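PDB 5APG: 16S rRNA aminocarboxypropyltransferase from Vulcanisaeta distributa, which probably transfers the aminocarboxypropyl group of S-adenosylmethionine to an N1-methylpseudouridine of 16S rRNA, the last step in making a hypermodified pseudouridine. Local coordinates for residues 1-13 with 28-40. Numbering follows the deposited sequence.
Sequences MIPRVFIYRLPQD and FAQLVDSIKALPS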
# COMPACT_ATOMS: atom_id res chain seq x y z
N MSE A 1 13.05 11.82 -7.53
CA MSE A 1 11.93 11.91 -8.46
C MSE A 1 10.95 10.77 -8.24
O MSE A 1 11.30 9.60 -8.39
CB MSE A 1 12.43 11.90 -9.91
CG MSE A 1 11.32 11.96 -10.95
SE MSE A 1 10.40 13.70 -10.99
CE MSE A 1 9.40 13.47 -12.64
N ILE A 2 9.71 11.12 -7.89
CA ILE A 2 8.67 10.13 -7.64
C ILE A 2 8.47 9.23 -8.85
O ILE A 2 8.47 9.69 -10.00
CB ILE A 2 7.33 10.82 -7.24
CG1 ILE A 2 6.36 9.81 -6.61
CG2 ILE A 2 6.70 11.58 -8.42
CD1 ILE A 2 5.16 10.46 -5.96
N PRO A 3 8.37 7.91 -8.61
CA PRO A 3 7.99 7.00 -9.70
C PRO A 3 6.57 7.28 -10.15
O PRO A 3 5.81 7.90 -9.41
CB PRO A 3 8.10 5.61 -9.06
CG PRO A 3 8.08 5.84 -7.59
CD PRO A 3 8.70 7.19 -7.37
N ARG A 4 6.23 6.85 -11.36
CA ARG A 4 4.87 7.01 -11.85
C ARG A 4 3.93 6.06 -11.11
O ARG A 4 4.17 4.85 -11.06
CB ARG A 4 4.81 6.77 -13.36
CG ARG A 4 5.61 7.79 -14.16
CD ARG A 4 4.87 9.11 -14.23
NE ARG A 4 3.65 9.00 -15.03
CZ ARG A 4 3.61 9.10 -16.35
NH1 ARG A 4 4.73 9.31 -17.03
NH2 ARG A 4 2.46 8.98 -17.00
N VAL A 5 2.87 6.62 -10.53
CA VAL A 5 1.89 5.82 -9.79
C VAL A 5 0.57 5.78 -10.55
O VAL A 5 0.05 6.82 -10.98
CB VAL A 5 1.66 6.39 -8.37
CG1 VAL A 5 0.68 5.51 -7.60
CG2 VAL A 5 2.98 6.50 -7.62
N PHE A 6 0.03 4.58 -10.72
CA PHE A 6 -1.22 4.39 -11.45
C PHE A 6 -2.24 3.70 -10.56
O PHE A 6 -1.94 2.70 -9.90
CB PHE A 6 -0.98 3.57 -12.72
CG PHE A 6 -0.00 4.19 -13.67
CD1 PHE A 6 1.35 3.95 -13.54
CD2 PHE A 6 -0.44 5.01 -14.69
CE1 PHE A 6 2.26 4.52 -14.41
CE2 PHE A 6 0.46 5.59 -15.58
CZ PHE A 6 1.81 5.34 -15.43
N ILE A 7 -3.47 4.22 -10.55
CA ILE A 7 -4.52 3.69 -9.70
C ILE A 7 -5.78 3.36 -10.49
O ILE A 7 -6.30 4.19 -11.22
CB ILE A 7 -4.89 4.68 -8.57
CG1 ILE A 7 -3.68 4.97 -7.68
CG2 ILE A 7 -6.04 4.12 -7.73
CD1 ILE A 7 -3.94 6.06 -6.64
N TYR A 8 -6.26 2.13 -10.34
CA TYR A 8 -7.60 1.81 -10.79
C TYR A 8 -8.52 1.89 -9.58
O TYR A 8 -8.30 1.22 -8.57
CB TYR A 8 -7.70 0.43 -11.43
CG TYR A 8 -9.14 0.03 -11.68
CD1 TYR A 8 -9.89 0.68 -12.65
CD2 TYR A 8 -9.74 -0.96 -10.93
CE1 TYR A 8 -11.21 0.34 -12.88
CE2 TYR A 8 -11.07 -1.32 -11.15
CZ TYR A 8 -11.79 -0.66 -12.13
OH TYR A 8 -13.11 -1.01 -12.35
N ARG A 9 -9.54 2.73 -9.68
CA ARG A 9 -10.45 2.94 -8.57
C ARG A 9 -11.82 2.34 -8.84
O ARG A 9 -12.45 2.63 -9.85
CB ARG A 9 -10.58 4.43 -8.26
CG ARG A 9 -11.58 4.74 -7.17
CD ARG A 9 -11.50 6.20 -6.75
NE ARG A 9 -12.82 6.74 -6.41
CZ ARG A 9 -13.44 6.50 -5.26
NH1 ARG A 9 -12.88 5.74 -4.34
NH2 ARG A 9 -14.64 7.03 -5.04
N LEU A 10 -12.28 1.48 -7.94
CA LEU A 10 -13.66 1.03 -7.95
C LEU A 10 -14.52 2.10 -7.29
O LEU A 10 -14.44 2.30 -6.08
CB LEU A 10 -13.82 -0.31 -7.23
CG LEU A 10 -13.54 -1.57 -8.05
CD1 LEU A 10 -13.64 -2.79 -7.16
CD2 LEU A 10 -14.51 -1.67 -9.21
N PRO A 11 -15.34 2.79 -8.09
CA PRO A 11 -16.14 3.91 -7.59
C PRO A 11 -17.24 3.46 -6.62
O PRO A 11 -18.41 3.44 -6.99
CB PRO A 11 -16.74 4.51 -8.86
CG PRO A 11 -16.82 3.36 -9.81
CD PRO A 11 -15.62 2.50 -9.51
N GLN A 12 -16.86 3.12 -5.39
CA GLN A 12 -17.80 2.59 -4.41
C GLN A 12 -18.03 3.56 -3.24
O GLN A 12 -19.15 3.97 -2.99
CB GLN A 12 -17.31 1.24 -3.87
N ASP A 13 -16.96 3.90 -2.53
CA ASP A 13 -17.07 4.88 -1.45
C ASP A 13 -17.40 6.28 -1.98
O ASP A 13 -17.34 6.49 -3.19
CB ASP A 13 -15.77 4.94 -0.65
N PHE A 28 0.00 13.24 -7.69
CA PHE A 28 0.94 12.19 -7.26
C PHE A 28 0.70 10.88 -8.00
O PHE A 28 1.57 10.01 -8.06
CB PHE A 28 0.83 11.95 -5.76
CG PHE A 28 1.41 13.04 -4.92
CD1 PHE A 28 2.78 13.25 -4.88
CD2 PHE A 28 0.60 13.85 -4.13
CE1 PHE A 28 3.33 14.24 -4.09
CE2 PHE A 28 1.14 14.84 -3.34
CZ PHE A 28 2.51 15.04 -3.32
N ALA A 29 -0.50 10.73 -8.54
CA ALA A 29 -0.88 9.52 -9.24
C ALA A 29 -1.92 9.85 -10.30
O ALA A 29 -2.51 10.93 -10.27
CB ALA A 29 -1.42 8.48 -8.27
N GLN A 30 -2.14 8.93 -11.23
CA GLN A 30 -3.17 9.13 -12.22
C GLN A 30 -4.14 7.95 -12.23
O GLN A 30 -3.74 6.80 -12.05
CB GLN A 30 -2.55 9.36 -13.61
CG GLN A 30 -2.41 8.13 -14.48
CD GLN A 30 -1.99 8.48 -15.90
OE1 GLN A 30 -1.35 9.50 -16.14
NE2 GLN A 30 -2.37 7.63 -16.85
N LEU A 31 -5.42 8.25 -12.39
CA LEU A 31 -6.44 7.21 -12.52
C LEU A 31 -6.40 6.59 -13.91
O LEU A 31 -6.14 7.28 -14.90
CB LEU A 31 -7.83 7.77 -12.24
CG LEU A 31 -8.22 8.10 -10.80
CD1 LEU A 31 -9.68 8.53 -10.75
CD2 LEU A 31 -7.98 6.92 -9.89
N VAL A 32 -6.65 5.29 -13.97
CA VAL A 32 -6.82 4.59 -15.24
C VAL A 32 -8.24 4.03 -15.29
O VAL A 32 -8.88 3.88 -14.25
CB VAL A 32 -5.78 3.48 -15.43
CG1 VAL A 32 -4.37 4.05 -15.29
CG2 VAL A 32 -5.99 2.36 -14.42
N ASP A 33 -8.73 3.71 -16.48
CA ASP A 33 -10.14 3.38 -16.63
C ASP A 33 -10.43 1.90 -16.41
O ASP A 33 -11.59 1.49 -16.35
CB ASP A 33 -10.66 3.82 -18.01
CG ASP A 33 -9.86 3.24 -19.16
OD1 ASP A 33 -9.14 2.24 -18.98
OD2 ASP A 33 -9.96 3.80 -20.28
N SER A 34 -9.38 1.10 -16.28
CA SER A 34 -9.54 -0.34 -16.08
C SER A 34 -8.28 -0.96 -15.50
O SER A 34 -7.21 -0.36 -15.53
CB SER A 34 -9.90 -1.03 -17.40
OG SER A 34 -8.80 -1.00 -18.28
N ILE A 35 -8.40 -2.18 -14.99
CA ILE A 35 -7.25 -2.91 -14.48
C ILE A 35 -6.30 -3.22 -15.64
O ILE A 35 -5.08 -3.20 -15.48
CB ILE A 35 -7.67 -4.21 -13.76
CG1 ILE A 35 -8.27 -3.87 -12.39
CG2 ILE A 35 -6.49 -5.15 -13.56
CD1 ILE A 35 -8.92 -5.04 -11.70
N LYS A 36 -6.87 -3.46 -16.81
CA LYS A 36 -6.08 -3.73 -18.01
C LYS A 36 -5.22 -2.52 -18.41
O LYS A 36 -4.18 -2.68 -19.06
CB LYS A 36 -7.00 -4.12 -19.17
N ALA A 37 -5.66 -1.33 -18.02
CA ALA A 37 -4.95 -0.10 -18.37
C ALA A 37 -3.77 0.18 -17.44
O ALA A 37 -2.92 1.02 -17.75
CB ALA A 37 -5.92 1.08 -18.37
N LEU A 38 -3.72 -0.51 -16.30
CA LEU A 38 -2.56 -0.42 -15.42
C LEU A 38 -1.35 -0.98 -16.16
O LEU A 38 -1.48 -1.91 -16.95
CB LEU A 38 -2.81 -1.18 -14.11
CG LEU A 38 -3.85 -0.62 -13.13
CD1 LEU A 38 -4.17 -1.65 -12.06
CD2 LEU A 38 -3.37 0.68 -12.49
N PRO A 39 -0.16 -0.40 -15.94
CA PRO A 39 1.02 -0.82 -16.71
C PRO A 39 1.48 -2.25 -16.41
O PRO A 39 1.70 -2.60 -15.26
CB PRO A 39 2.09 0.19 -16.27
CG PRO A 39 1.61 0.75 -14.97
CD PRO A 39 0.11 0.76 -15.07
N SER A 40 1.62 -3.06 -17.46
CA SER A 40 2.14 -4.42 -17.30
C SER A 40 3.58 -4.39 -16.82
O SER A 40 4.37 -3.53 -17.23
CB SER A 40 2.04 -5.19 -18.62
OG SER A 40 0.69 -5.50 -18.93
O HOH W 1 3.47 9.43 -9.82
O HOH W 2 -10.11 4.53 -11.78
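The F6 ring lies between P39 and Q30. P39 CG meets F6 CD1 obliquely at 3.5 Å, and the Q30 side chain runs alongside the ring, pointing the same way. Q30 NE2 sits at the ring edge, in plane, with the amide turned 75° from the ring. F6 CG is anti to the carbonyl carbon (chi1 -59°), which lays the ring along Q30. L38 CD2 packs against F6 CB. Replacing F6 by an alanine would probably open a gap between P39 and Q30, and leave both side chains without the ring they pack on.

Y8 shares this side of the sheet. I35 CG1 touches Y8 CD2 at 3.6 Å, and I35 N lies over one ring face, offset toward the rim. S34 CA approaches Y8 CD1 obliquely.

Strands 5-9 and 30-32 pair in parallel, as the two strands of a beta-alpha-beta unit joined through helix 19-25. Strand 30-32 is an outermost strand of the five-stranded sheet of this SPOUT-fold enzyme; 66-70 flanks 5-9 on its other side. Q30 N donates to V5 O (3.1 Å), I7 N to Q30 O (3.0 Å) and V32 N to I7 O (3.0 Å). One water bridges P3 O, V5 N and F28 O before the ladder. A second links R9 N to V32 O after it.

On the helix 19-25 side, I7 CD1 reaches A29 CB at 3.9 Å. L31 CD2 touches both I7 CG2 and R9 CB. I7 also lies near T112, an S-adenosylmethionine-binding residue, and the R9 guanidinium forms a salt bridge with D70.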